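Local coordinates for protein CELL division inhibitor (Pyrococcus furiosus, PDB 1G3Q) that binds ADP and magnesium and, as a MinD-type cell division inhibitor of the P-loop class, probably hydrolyses ATP, at residues G2-I7 with D113-D118; S9-T14 with I145-D150; L48-D53 with T76-V81; D61-E66 with L94-R99. One frame throughout, in Å; residues are numbered along the deposited sequence.

Contact 1. Residues G2-I7 with D113-D118; sequences GRIISI and DFILID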
loop_
_atom_site.group_PDB
_atom_site.type_symbol
_atom_site.label_atom_id
_atom_site.label_comp_id
_atom_site.label_asym_id
_atom_site.label_seq_id
_atom_site.Cartn_x
_atom_site.Cartn_y
_atom_site.Cartn_z
ATOM N N GLY A 2 -7.769 9.727 -10.610
ATOM C CA GLY A 2 -7.406 10.397 -9.376
ATOM C C GLY A 2 -7.917 9.744 -8.105
ATOM O O GLY A 2 -8.342 10.442 -7.186
ATOM N N ARG A 3 -7.888 8.416 -8.043
ATOM C CA ARG A 3 -8.338 7.706 -6.848
ATOM C C ARG A 3 -7.176 7.518 -5.876
ATOM O O ARG A 3 -6.183 6.859 -6.200
ATOM C CB ARG A 3 -8.916 6.334 -7.209
ATOM C CG ARG A 3 -10.230 6.385 -7.973
ATOM C CD ARG A 3 -10.682 4.990 -8.382
ATOM N NE ARG A 3 -10.971 4.131 -7.236
ATOM C CZ ARG A 3 -11.229 2.830 -7.332
ATOM N NH1 ARG A 3 -11.232 2.243 -8.519
ATOM N NH2 ARG A 3 -11.481 2.113 -6.247
ATOM N N ILE A 4 -7.302 8.093 -4.686
ATOM C CA ILE A 4 -6.254 7.979 -3.678
ATOM C C ILE A 4 -6.658 6.910 -2.669
ATOM O O ILE A 4 -7.605 7.082 -1.897
ATOM C CB ILE A 4 -6.018 9.329 -2.973
ATOM C CG1 ILE A 4 -5.811 10.423 -4.027
ATOM C CG2 ILE A 4 -4.781 9.245 -2.073
ATOM C CD1 ILE A 4 -5.487 11.800 -3.448
ATOM N N ILE A 5 -5.930 5.801 -2.689
ATOM C CA ILE A 5 -6.221 4.675 -1.820
ATOM C C ILE A 5 -5.138 4.401 -0.780
ATOM O O ILE A 5 -3.974 4.178 -1.123
ATOM C CB ILE A 5 -6.409 3.397 -2.658
ATOM C CG1 ILE A 5 -7.434 3.649 -3.771
ATOM C CG2 ILE A 5 -6.840 2.251 -1.761
ATOM C CD1 ILE A 5 -7.632 2.459 -4.711
ATOM N N SER A 6 -5.529 4.408 0.490
ATOM C CA SER A 6 -4.589 4.131 1.568
ATOM C C SER A 6 -4.546 2.627 1.828
ATOM O O SER A 6 -5.584 1.993 2.024
ATOM C CB SER A 6 -5.008 4.865 2.847
ATOM O OG SER A 6 -4.994 6.270 2.657
ATOM N N ILE A 7 -3.342 2.062 1.812
ATOM C CA ILE A 7 -3.143 0.634 2.058
ATOM C C ILE A 7 -2.801 0.580 3.539
ATOM O O ILE A 7 -1.715 0.986 3.941
ATOM C CB ILE A 7 -1.965 0.086 1.224
ATOM C CG1 ILE A 7 -2.142 0.483 -0.246
ATOM C CG2 ILE A 7 -1.886 -1.429 1.357
ATOM C CD1 ILE A 7 -3.455 0.027 -0.864
ATOM N N ASP A 113 -4.204 8.052 -12.144
ATOM C CA ASP A 113 -5.480 7.350 -12.087
ATOM C C ASP A 113 -5.610 6.740 -10.697
ATOM O O ASP A 113 -6.703 6.673 -10.130
ATOM C CB ASP A 113 -5.535 6.237 -13.134
ATOM C CG ASP A 113 -5.569 6.771 -14.545
ATOM O OD1 ASP A 113 -6.299 7.756 -14.772
ATOM O OD2 ASP A 113 -4.886 6.209 -15.422
ATOM N N PHE A 114 -4.478 6.300 -10.158
ATOM C CA PHE A 114 -4.424 5.695 -8.835
ATOM C C PHE A 114 -3.194 6.166 -8.076
ATOM O O PHE A 114 -2.095 6.233 -8.631
ATOM C CB PHE A 114 -4.353 4.169 -8.941
ATOM C CG PHE A 114 -5.650 3.518 -9.316
ATOM C CD1 PHE A 114 -6.603 3.226 -8.342
ATOM C CD2 PHE A 114 -5.920 3.192 -10.640
ATOM C CE1 PHE A 114 -7.810 2.614 -8.684
ATOM C CE2 PHE A 114 -7.122 2.582 -10.993
ATOM C CZ PHE A 114 -8.069 2.293 -10.011
ATOM N N ILE A 115 -3.388 6.510 -6.810
ATOM C CA ILE A 115 -2.282 6.898 -5.951
ATOM C C ILE A 115 -2.435 5.931 -4.789
ATOM O O ILE A 115 -3.397 6.009 -4.023
ATOM C CB ILE A 115 -2.391 8.359 -5.459
ATOM C CG1 ILE A 115 -2.294 9.314 -6.653
ATOM C CG2 ILE A 115 -1.274 8.655 -4.456
ATOM C CD1 ILE A 115 -2.320 10.789 -6.288
ATOM N N LEU A 116 -1.508 4.989 -4.677
ATOM C CA LEU A 116 -1.587 4.001 -3.611
ATOM C C LEU A 116 -0.590 4.361 -2.518
ATOM O O LEU A 116 0.616 4.407 -2.760
ATOM C CB LEU A 116 -1.301 2.609 -4.179
ATOM C CG LEU A 116 -2.114 2.262 -5.437
ATOM C CD1 LEU A 116 -1.765 0.852 -5.910
ATOM C CD2 LEU A 116 -3.613 2.360 -5.131
ATOM N N ILE A 117 -1.100 4.619 -1.317
ATOM C CA ILE A 117 -0.248 5.007 -0.200
ATOM C C ILE A 117 0.091 3.852 0.734
ATOM O O ILE A 117 -0.783 3.299 1.401
ATOM C CB ILE A 117 -0.905 6.115 0.655
ATOM C CG1 ILE A 117 -1.447 7.234 -0.240
ATOM C CG2 ILE A 117 0.119 6.678 1.634
ATOM C CD1 ILE A 117 -2.396 8.192 0.487
ATOM N N ASP A 118 1.370 3.496 0.772
ATOM C CA ASP A 118 1.861 2.437 1.644
ATOM C C ASP A 118 1.943 3.101 3.017
ATOM O O ASP A 118 2.766 3.989 3.232
ATOM C CB ASP A 118 3.252 1.996 1.179
ATOM C CG ASP A 118 3.792 0.815 1.965
ATOM O OD1 ASP A 118 3.087 0.304 2.866
ATOM O OD2 ASP A 118 4.934 0.399 1.668
#

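Contact 2. Residues S9-T14 with I145-D150; sequences SGKGGT and ISCLTD. With ADP (adenosine-5'-diphosphate), chain C.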
loop_
_atom_site.group_PDB
_atom_site.type_symbol
_atom_site.label_atom_id
_atom_site.label_comp_id
_atom_site.label_asym_id
_atom_site.label_seq_id
_atom_site.Cartn_x
_atom_site.Cartn_y
_atom_site.Cartn_z
ATOM N N SER A 9 -3.340 -1.251 7.803
ATOM C CA SER A 9 -3.413 -2.444 8.635
ATOM C C SER A 9 -3.360 -2.108 10.117
ATOM O O SER A 9 -2.941 -1.014 10.511
ATOM C CB SER A 9 -2.269 -3.401 8.306
ATOM O OG SER A 9 -2.382 -4.584 9.076
ATOM N N GLY A 10 -3.789 -3.061 10.937
ATOM C CA GLY A 10 -3.764 -2.868 12.372
ATOM C C GLY A 10 -2.396 -3.238 12.907
ATOM O O GLY A 10 -1.990 -2.783 13.974
ATOM N N LYS A 11 -1.678 -4.065 12.157
ATOM C CA LYS A 11 -0.345 -4.497 12.561
ATOM C C LYS A 11 0.648 -4.411 11.412
ATOM O O LYS A 11 0.263 -4.398 10.244
ATOM C CB LYS A 11 -0.380 -5.940 13.069
ATOM C CG LYS A 11 -1.220 -6.160 14.316
ATOM C CD LYS A 11 -1.112 -7.611 14.774
ATOM C CE LYS A 11 -1.859 -7.850 16.073
ATOM N NZ LYS A 11 -1.746 -9.274 16.494
ATOM N N GLY A 12 1.930 -4.353 11.756
ATOM C CA GLY A 12 2.962 -4.293 10.740
ATOM C C GLY A 12 3.327 -5.702 10.317
ATOM O O GLY A 12 2.989 -6.663 11.011
ATOM N N GLY A 13 4.008 -5.827 9.183
ATOM C CA GLY A 13 4.406 -7.134 8.693
ATOM C C GLY A 13 3.257 -7.923 8.096
ATOM O O GLY A 13 3.390 -9.116 7.831
ATOM N N THR A 14 2.130 -7.256 7.871
ATOM C CA THR A 14 0.949 -7.910 7.316
ATOM C C THR A 14 0.948 -7.960 5.788
ATOM O O THR A 14 0.244 -8.777 5.192
ATOM C CB THR A 14 -0.340 -7.214 7.799
ATOM O OG1 THR A 14 -0.228 -5.801 7.591
ATOM C CG2 THR A 14 -0.568 -7.488 9.281
ATOM N N ILE A 145 -7.025 -13.673 14.371
ATOM C CA ILE A 145 -8.140 -12.926 14.941
ATOM C C ILE A 145 -7.702 -11.566 15.484
ATOM O O ILE A 145 -8.373 -10.559 15.257
ATOM C CB ILE A 145 -8.851 -13.728 16.068
ATOM C CG1 ILE A 145 -10.101 -12.975 16.533
ATOM C CG2 ILE A 145 -7.906 -13.943 17.246
ATOM C CD1 ILE A 145 -11.105 -12.701 15.424
ATOM N N SER A 146 -6.577 -11.533 16.191
ATOM C CA SER A 146 -6.078 -10.280 16.749
ATOM C C SER A 146 -5.741 -9.288 15.637
ATOM O O SER A 146 -5.976 -8.086 15.766
ATOM C CB SER A 146 -4.841 -10.540 17.614
ATOM O OG SER A 146 -3.840 -11.226 16.881
ATOM N N CYS A 147 -5.190 -9.795 14.543
ATOM C CA CYS A 147 -4.837 -8.936 13.422
ATOM C C CYS A 147 -6.116 -8.455 12.746
ATOM O O CYS A 147 -6.210 -7.310 12.317
ATOM C CB CYS A 147 -3.962 -9.698 12.425
ATOM S SG CYS A 147 -3.329 -8.666 11.079
ATOM N N LEU A 148 -7.106 -9.337 12.661
ATOM C CA LEU A 148 -8.380 -8.985 12.047
ATOM C C LEU A 148 -9.088 -7.897 12.852
ATOM O O LEU A 148 -9.485 -6.868 12.303
ATOM C CB LEU A 148 -9.284 -10.217 11.948
ATOM C CG LEU A 148 -8.845 -11.344 11.010
ATOM C CD1 LEU A 148 -9.761 -12.543 11.191
ATOM C CD2 LEU A 148 -8.877 -10.858 9.568
ATOM N N THR A 149 -9.239 -8.128 14.156
ATOM C CA THR A 149 -9.908 -7.163 15.022
ATOM C C THR A 149 -9.172 -5.826 15.065
ATOM O O THR A 149 -9.798 -4.768 15.057
ATOM C CB THR A 149 -10.072 -7.711 16.465
ATOM O OG1 THR A 149 -8.791 -8.063 17.003
ATOM C CG2 THR A 149 -10.960 -8.942 16.464
ATOM N N ASP A 150 -7.845 -5.867 15.105
ATOM C CA ASP A 150 -7.065 -4.635 15.132
ATOM C C ASP A 150 -7.262 -3.852 13.838
ATOM O O ASP A 150 -7.492 -2.643 13.863
ATOM C CB ASP A 150 -5.577 -4.948 15.332
ATOM C CG ASP A 150 -5.238 -5.254 16.779
ATOM O OD1 ASP A 150 -6.178 -5.426 17.582
ATOM O OD2 ASP A 150 -4.036 -5.326 17.111
HETATM P PB ADP C . 4.383 -4.596 5.921
HETATM O O1B ADP C . 5.182 -4.342 7.102
HETATM O O2B ADP C . 2.975 -4.786 6.301
HETATM O O3B ADP C . 4.493 -3.484 4.698
HETATM P PA ADP C . 5.556 -6.316 4.004
HETATM O O1A ADP C . 6.874 -5.796 3.891
HETATM O O2A ADP C . 4.718 -6.019 2.872
HETATM O O3A ADP C . 4.848 -5.931 5.289
HETATM O "O5'" ADP C . 5.706 -7.809 4.091
HETATM C "C5'" ADP C . 6.505 -8.493 5.131
HETATM C "C4'" ADP C . 7.287 -9.628 4.574
HETATM O "O4'" ADP C . 6.435 -10.770 4.273
HETATM C "C3'" ADP C . 7.988 -9.341 3.284
HETATM O "O3'" ADP C . 9.326 -9.829 3.324
HETATM C "C2'" ADP C . 7.225 -10.050 2.207
HETATM O "O2'" ADP C . 7.995 -10.520 1.103
HETATM C "C1'" ADP C . 6.572 -11.178 2.884
HETATM N N9 ADP C . 5.180 -11.443 2.426
HETATM C C8 ADP C . 4.032 -10.637 2.366
HETATM N N7 ADP C . 2.962 -11.211 1.897
HETATM C C5 ADP C . 3.391 -12.488 1.615
HETATM C C6 ADP C . 2.725 -13.626 1.077
HETATM N N6 ADP C . 1.435 -13.547 0.749
HETATM N N1 ADP C . 3.456 -14.804 0.907
HETATM C C2 ADP C . 4.780 -14.859 1.251
HETATM N N3 ADP C . 5.489 -13.825 1.768
HETATM C C4 ADP C . 4.742 -12.664 1.928
#

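Contact 3. Residues L48-D53 with T76-V81; sequences LVLGVD and TQFDNV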
loop_
_atom_site.group_PDB
_atom_site.type_symbol
_atom_site.label_atom_id
_atom_site.label_comp_id
_atom_site.label_asym_id
_atom_site.label_seq_id
_atom_site.Cartn_x
_atom_site.Cartn_y
_atom_site.Cartn_z
ATOM N N LEU A 48 12.487 0.547 -2.785
ATOM C CA LEU A 48 13.404 -0.577 -2.959
ATOM C C LEU A 48 12.673 -1.783 -3.556
ATOM O O LEU A 48 13.183 -2.465 -4.449
ATOM C CB LEU A 48 14.012 -0.958 -1.607
ATOM C CG LEU A 48 15.490 -1.351 -1.591
ATOM C CD1 LEU A 48 15.734 -2.454 -2.608
ATOM C CD2 LEU A 48 16.356 -0.132 -1.914
ATOM N N VAL A 49 11.473 -2.041 -3.053
ATOM C CA VAL A 49 10.663 -3.156 -3.530
ATOM C C VAL A 49 10.247 -2.948 -4.992
ATOM O O VAL A 49 9.949 -3.905 -5.707
ATOM C CB VAL A 49 9.428 -3.332 -2.612
ATOM C CG1 VAL A 49 8.370 -4.180 -3.277
ATOM C CG2 VAL A 49 9.873 -3.986 -1.305
ATOM N N LEU A 50 10.249 -1.698 -5.440
ATOM C CA LEU A 50 9.893 -1.401 -6.827
ATOM C C LEU A 50 11.134 -1.242 -7.708
ATOM O O LEU A 50 11.036 -0.870 -8.877
ATOM C CB LEU A 50 9.019 -0.147 -6.902
ATOM C CG LEU A 50 7.574 -0.352 -6.427
ATOM C CD1 LEU A 50 6.837 0.981 -6.388
ATOM C CD2 LEU A 50 6.868 -1.327 -7.363
ATOM N N GLY A 51 12.306 -1.511 -7.142
ATOM C CA GLY A 51 13.532 -1.423 -7.923
ATOM C C GLY A 51 14.153 -0.053 -8.131
ATOM O O GLY A 51 15.050 0.095 -8.955
ATOM N N VAL A 52 13.675 0.953 -7.407
ATOM C CA VAL A 52 14.227 2.302 -7.513
ATOM C C VAL A 52 15.054 2.471 -6.242
ATOM O O VAL A 52 14.543 2.866 -5.197
ATOM C CB VAL A 52 13.109 3.354 -7.565
ATOM C CG1 VAL A 52 13.707 4.748 -7.668
ATOM C CG2 VAL A 52 12.203 3.074 -8.755
ATOM N N ASP A 53 16.344 2.181 -6.342
ATOM C CA ASP A 53 17.199 2.216 -5.166
ATOM C C ASP A 53 18.055 3.445 -4.917
ATOM O O ASP A 53 18.630 3.575 -3.843
ATOM C CB ASP A 53 18.117 0.991 -5.180
ATOM C CG ASP A 53 17.449 -0.235 -5.776
ATOM O OD1 ASP A 53 16.307 -0.552 -5.375
ATOM O OD2 ASP A 53 18.068 -0.888 -6.644
ATOM N N THR A 76 9.710 4.001 -12.779
ATOM C CA THR A 76 10.083 2.679 -12.294
ATOM C C THR A 76 10.229 1.897 -13.594
ATOM O O THR A 76 9.889 2.409 -14.662
ATOM C CB THR A 76 8.989 2.009 -11.438
ATOM O OG1 THR A 76 7.890 1.635 -12.276
ATOM C CG2 THR A 76 8.509 2.952 -10.343
ATOM N N GLN A 77 10.727 0.671 -13.516
ATOM C CA GLN A 77 10.900 -0.140 -14.714
ATOM C C GLN A 77 9.564 -0.704 -15.194
ATOM O O GLN A 77 9.509 -1.428 -16.182
ATOM C CB GLN A 77 11.858 -1.292 -14.419
ATOM C CG GLN A 77 11.267 -2.346 -13.498
ATOM C CD GLN A 77 12.327 -3.218 -12.864
ATOM O OE1 GLN A 77 13.010 -2.802 -11.923
ATOM N NE2 GLN A 77 12.482 -4.428 -13.381
ATOM N N PHE A 78 8.486 -0.362 -14.496
ATOM C CA PHE A 78 7.166 -0.871 -14.844
ATOM C C PHE A 78 6.303 0.147 -15.574
ATOM O O PHE A 78 6.259 1.330 -15.209
ATOM C CB PHE A 78 6.467 -1.354 -13.572
ATOM C CG PHE A 78 7.319 -2.273 -12.746
ATOM C CD1 PHE A 78 7.564 -3.575 -13.164
ATOM C CD2 PHE A 78 7.946 -1.813 -11.595
ATOM C CE1 PHE A 78 8.423 -4.405 -12.452
ATOM C CE2 PHE A 78 8.811 -2.635 -10.874
ATOM C CZ PHE A 78 9.050 -3.929 -11.302
ATOM N N ASP A 79 5.625 -0.328 -16.617
ATOM C CA ASP A 79 4.757 0.518 -17.424
ATOM C C ASP A 79 3.686 1.204 -16.602
ATOM O O ASP A 79 2.941 0.549 -15.872
ATOM C CB ASP A 79 4.055 -0.297 -18.518
ATOM C CG ASP A 79 4.991 -0.719 -19.625
ATOM O OD1 ASP A 79 6.146 -0.247 -19.647
ATOM O OD2 ASP A 79 4.563 -1.517 -20.481
ATOM N N ASN A 80 3.622 2.525 -16.737
ATOM C CA ASN A 80 2.622 3.344 -16.061
ATOM C C ASN A 80 2.738 3.406 -14.541
ATOM O O ASN A 80 1.811 3.853 -13.863
ATOM C CB ASN A 80 1.221 2.860 -16.449
ATOM C CG ASN A 80 1.034 2.776 -17.955
ATOM O OD1 ASN A 80 1.285 3.741 -18.676
ATOM N ND2 ASN A 80 0.591 1.616 -18.436
ATOM N N VAL A 81 3.872 2.976 -14.004
ATOM C CA VAL A 81 4.058 3.003 -12.559
ATOM C C VAL A 81 5.159 3.968 -12.138
ATOM O O VAL A 81 6.302 3.870 -12.586
ATOM C CB VAL A 81 4.386 1.599 -12.011
ATOM C CG1 VAL A 81 4.583 1.659 -10.498
ATOM C CG2 VAL A 81 3.261 0.638 -12.354
HETATM O O HOH W 1 12.174 0.161 -11.122
#

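Contact 4. Residues D61-E66 with L94-R99; sequences DVLAGE and LKADPR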
loop_
_atom_site.group_PDB
_atom_site.type_symbol
_atom_site.label_atom_id
_atom_site.label_comp_id
_atom_site.label_asym_id
_atom_site.label_seq_id
_atom_site.Cartn_x
_atom_site.Cartn_y
_atom_site.Cartn_z
ATOM N N ASP A 61 12.071 14.792 2.013
ATOM C CA ASP A 61 12.598 16.105 1.656
ATOM C C ASP A 61 11.432 17.067 1.478
ATOM O O ASP A 61 11.480 18.218 1.918
ATOM C CB ASP A 61 13.398 16.027 0.353
ATOM C CG ASP A 61 14.711 15.294 0.519
ATOM O OD1 ASP A 61 15.562 15.776 1.292
ATOM O OD2 ASP A 61 14.894 14.239 -0.126
ATOM N N VAL A 62 10.381 16.580 0.829
ATOM C CA VAL A 62 9.185 17.376 0.583
ATOM C C VAL A 62 8.523 17.758 1.906
ATOM O O VAL A 62 8.184 18.926 2.128
ATOM C CB VAL A 62 8.167 16.586 -0.281
ATOM C CG1 VAL A 62 6.938 17.437 -0.559
ATOM C CG2 VAL A 62 8.822 16.148 -1.595
ATOM N N LEU A 63 8.358 16.773 2.787
ATOM C CA LEU A 63 7.727 16.992 4.087
ATOM C C LEU A 63 8.553 17.879 5.010
ATOM O O LEU A 63 8.046 18.382 6.014
ATOM C CB LEU A 63 7.446 15.650 4.771
ATOM C CG LEU A 63 6.525 14.683 4.015
ATOM C CD1 LEU A 63 6.410 13.380 4.791
ATOM C CD2 LEU A 63 5.149 15.311 3.816
ATOM N N ALA A 64 9.827 18.063 4.678
ATOM C CA ALA A 64 10.697 18.918 5.479
ATOM C C ALA A 64 10.659 20.320 4.879
ATOM O O ALA A 64 11.291 21.245 5.388
ATOM C CB ALA A 64 12.128 18.380 5.477
ATOM N N GLY A 65 9.902 20.462 3.793
ATOM C CA GLY A 65 9.779 21.744 3.122
ATOM C C GLY A 65 11.027 22.107 2.341
ATOM O O GLY A 65 11.264 23.282 2.052
ATOM N N GLU A 66 11.824 21.101 1.992
ATOM C CA GLU A 66 13.065 21.335 1.258
ATOM C C GLU A 66 12.994 20.987 -0.225
ATOM O O GLU A 66 13.986 21.124 -0.943
ATOM C CB GLU A 66 14.213 20.547 1.902
ATOM C CG GLU A 66 14.602 21.016 3.297
ATOM C CD GLU A 66 15.049 22.467 3.318
ATOM O OE1 GLU A 66 15.907 22.845 2.490
ATOM O OE2 GLU A 66 14.545 23.231 4.166
ATOM N N LEU A 94 13.491 12.303 10.937
ATOM C CA LEU A 94 13.228 13.352 11.919
ATOM C C LEU A 94 12.622 14.629 11.345
ATOM O O LEU A 94 11.625 15.146 11.861
ATOM C CB LEU A 94 14.522 13.709 12.665
ATOM C CG LEU A 94 15.061 12.692 13.677
ATOM C CD1 LEU A 94 16.475 13.073 14.087
ATOM C CD2 LEU A 94 14.146 12.643 14.891
ATOM N N LYS A 95 13.214 15.137 10.272
ATOM C CA LYS A 95 12.748 16.386 9.690
ATOM C C LYS A 95 11.478 16.347 8.848
ATOM O O LYS A 95 10.942 17.393 8.490
ATOM C CB LYS A 95 13.892 17.025 8.905
ATOM C CG LYS A 95 15.047 17.432 9.816
ATOM C CD LYS A 95 16.090 18.255 9.088
ATOM C CE LYS A 95 17.117 18.829 10.061
ATOM N NZ LYS A 95 18.053 19.786 9.390
ATOM N N ALA A 96 10.987 15.154 8.538
ATOM C CA ALA A 96 9.765 15.036 7.742
ATOM C C ALA A 96 8.530 15.280 8.609
ATOM O O ALA A 96 8.240 14.499 9.506
ATOM C CB ALA A 96 9.684 13.652 7.110
ATOM N N ASP A 97 7.815 16.373 8.349
ATOM C CA ASP A 97 6.600 16.679 9.101
ATOM C C ASP A 97 5.481 15.807 8.526
ATOM O O ASP A 97 5.004 16.048 7.415
ATOM C CB ASP A 97 6.239 18.159 8.942
ATOM C CG ASP A 97 5.032 18.566 9.776
ATOM O OD1 ASP A 97 4.354 17.675 10.332
ATOM O OD2 ASP A 97 4.760 19.784 9.866
ATOM N N PRO A 98 5.048 14.782 9.274
ATOM C CA PRO A 98 3.982 13.892 8.799
ATOM C C PRO A 98 2.637 14.581 8.613
ATOM O O PRO A 98 1.805 14.132 7.825
ATOM C CB PRO A 98 3.934 12.812 9.874
ATOM C CG PRO A 98 4.312 13.565 11.110
ATOM C CD PRO A 98 5.475 14.404 10.633
ATOM N N ARG A 99 2.428 15.676 9.334
ATOM C CA ARG A 99 1.170 16.407 9.253
ATOM C C ARG A 99 0.929 17.016 7.872
ATOM O O ARG A 99 -0.197 17.386 7.539
ATOM C CB ARG A 99 1.139 17.500 10.326
ATOM C CG ARG A 99 1.258 16.949 11.744
ATOM C CD ARG A 99 1.562 18.055 12.743
ATOM N NE ARG A 99 2.734 18.830 12.346
ATOM C CZ ARG A 99 3.128 19.944 12.951
ATOM N NH1 ARG A 99 2.446 20.407 13.992
ATOM N NH2 ARG A 99 4.176 20.618 12.494
#

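Contact 1. Residues G2-I7 with D113-D118
R3-I7 and F114-D118 run side by side as parallel strands, paired residue for residue from R3 with F114 to I7 with D118. They are adjacent central strands of the P-loop NTPase sheet, and hydrophobic 114-118 ending in D118 is consistent with a Walker B strand. Five backbone hydrogen bonds make the ladder, from R3 N to D113 O (3.0 Å) through to I7 N to I117 O (2.9 Å). Between them, CA-H groups lean on the same carbonyls, F114 CA on R3 O at 3.4 Å.

Apolar contacts divide over two faces. On one, I4 CG2 meets I117 CD1 at 3.7 Å. On the other, I5 carries its CB against L116 CD2 (3.9 Å) and its CD1 to the edge of the F114 ring.

The polar ends find their partners outside the two strands. A bend at chi3 (64°) sets R3 alongside F114, one guanidinium face over CE1, offset toward the rim, and NH1 at the ring edge (NH1 to CE1 3.4 Å); the planes are 53° apart. NH2 of R3 is salt-bridged to E136. D118, a magnesium ligand in a structure of this protein though not bound to the ion here, bonds through OD2 to T17 OG1.

Helix 16-29 packs on I7, L116 and D118, I105 of helix 101-106 covers I4, I115 and I117 on the reverse face, and strand 136-141 continues the sheet beyond I5 and I7.

Contact 2. Residues S9-T14 with I145-D150
G10 passes close against the first turns of helix 145-160, with G10 CA 4.7 Å from D150 CA and G10 CA 3.9 Å from D150 C, so near that a side chain at this position would run into the helix backbone. Just after it K11 reaches along the helix, its chain extended beyond CG. Its NZ donates to S146 OG at 2.9 Å, and on the way its CE passes D150 OD2 at 3.5 Å, the two side chains crossing at a slant; the ammonium itself stops short of a salt bridge with that carboxylate. An alanine here would strip away the whole chain beyond CB, and S146 OG would probably lose its donor while the flank of D150 and C147 is left less covered.

The loop, between strand 3-8 and helix 16-29, is the deviant Walker A motif (KGGTGKT) of the MinD/ParA family. K11 sits at the family's signature lysine, which in ATP-bound dimers of relatives reaches into the partner's site; in this single chain it rests on its own helix instead.

Further along, T14 CG2 touches C147 SG at 3.5 Å. The first torsion of T14 (chi1 50°) turns CG2 opposite its own carbonyl carbon and sets OG1 between that carbon and the backbone N, 2.9 Å from S9 OG and 3.0 Å from K11 O; S9 OG in turn bonds to V140 O. G13 N donates a hydrogen bond to ADP O1B at 2.8 Å, and T14 O accepts from ND2 of N171, whose OD1 also bonds the nucleotide.

Contact 3. Residues L48-D53 with T76-V81
Two first torsions bring T76 and F78 up to the end of helix 46-49. In F78, CG stands opposite the carbonyl carbon (chi1 -50°), which swings ring atom CE2 edge-on to L50 O at 3.5 Å, with L50 CD2 alongside. In T76, chi1 of 71° turns OG1 in over its own backbone and sends CG2 out to V52 CG2, 4.0 Å away, the two side chains meeting at about a right angle.

A water bridges the two segments: it donates to L50 O (2.7 Å) and accepts from Q77 N (2.8 Å), with a longer bond to Q77 OE1. L50 is the first residue past the helix, and G51, with positive phi, is the C-prime residue of the Schellman motif that ends it. Across from the helix end is the loop linking antiparallel strands 74-75 and 81-84, which closes with a type II beta turn from F78 to V81. T76 OG1 braces that turn from inside, donating to V81 O at 2.8 Å and accepting from F78 N at 3.0 Å in an ST turn. With a valine in its place, V81 O and F78 N would probably both lose their partner and the turn be freer to shift. Q77 CG lies over the centre of one F78 ring face, while V25 of helix 16-29 and the 211-212 loop also touch F78.

Contact 4. Residues D61-E66 with L94-R99
L63 lays its CB on the methyl of A96, CB to CB 3.8 Å, and carries its branches past A96 to the carbonyl of D97, where L63 CD2 stops 3.7 Å from D97 O. The same leucine is gripped by its backbone: D97 N donates to L63 O at 3.1 Å. The N-H points nearly straight at the oxygen (161°) yet comes down from well above the carbonyl plane, 65° out of it. Next to it A64 lies against the end of helix 90-95, its CA making a bent CA-H...O contact to K95 O at 3.4 Å.

Both segments are leaving a helix here. G65, with positive phi, closes helix 59-63 in a Schellman motif, and helix 90-95 ends just before A96. Beyond, D97 points its carboxylate away from L63, CG opposite the backbone N (chi1 -176°), and R99 holds it side-on: NE to OD1 and NH2 to OD2, each 2.8 Å. OD1 also takes R99 N at 2.9 Å in an Asx turn, so turn and two-point salt bridge together probably steady the bend at D97-R99.

Around the pair, L63 faces L101 and V104 of helix 101-106 as well as L41, and P98 packs on L125, D126 and S129 of helix 125-131.

Overall arrangement
From the N terminus, strand 3-8 enters the middle of the sheet and joins 114-118 in contact 1, closing a loop of 105 residues. The chain runs straight on into the P-loop, which reaches forward to helix 145-160 in contact 2, so contacts 1 and 2 cross. Contacts 3 and 4 both fall inside the spans that contacts 1 and 2 close, and cross each other. Contact 3 ties helix 46-49 to the loop between strands 74-75 and 81-84 at the sheet margin; contact 4 joins the ends of helices 59-63 and 90-95. Contacts 2 and 3 lie on opposite sides of the chain's centre, about 27 Å apart between centres.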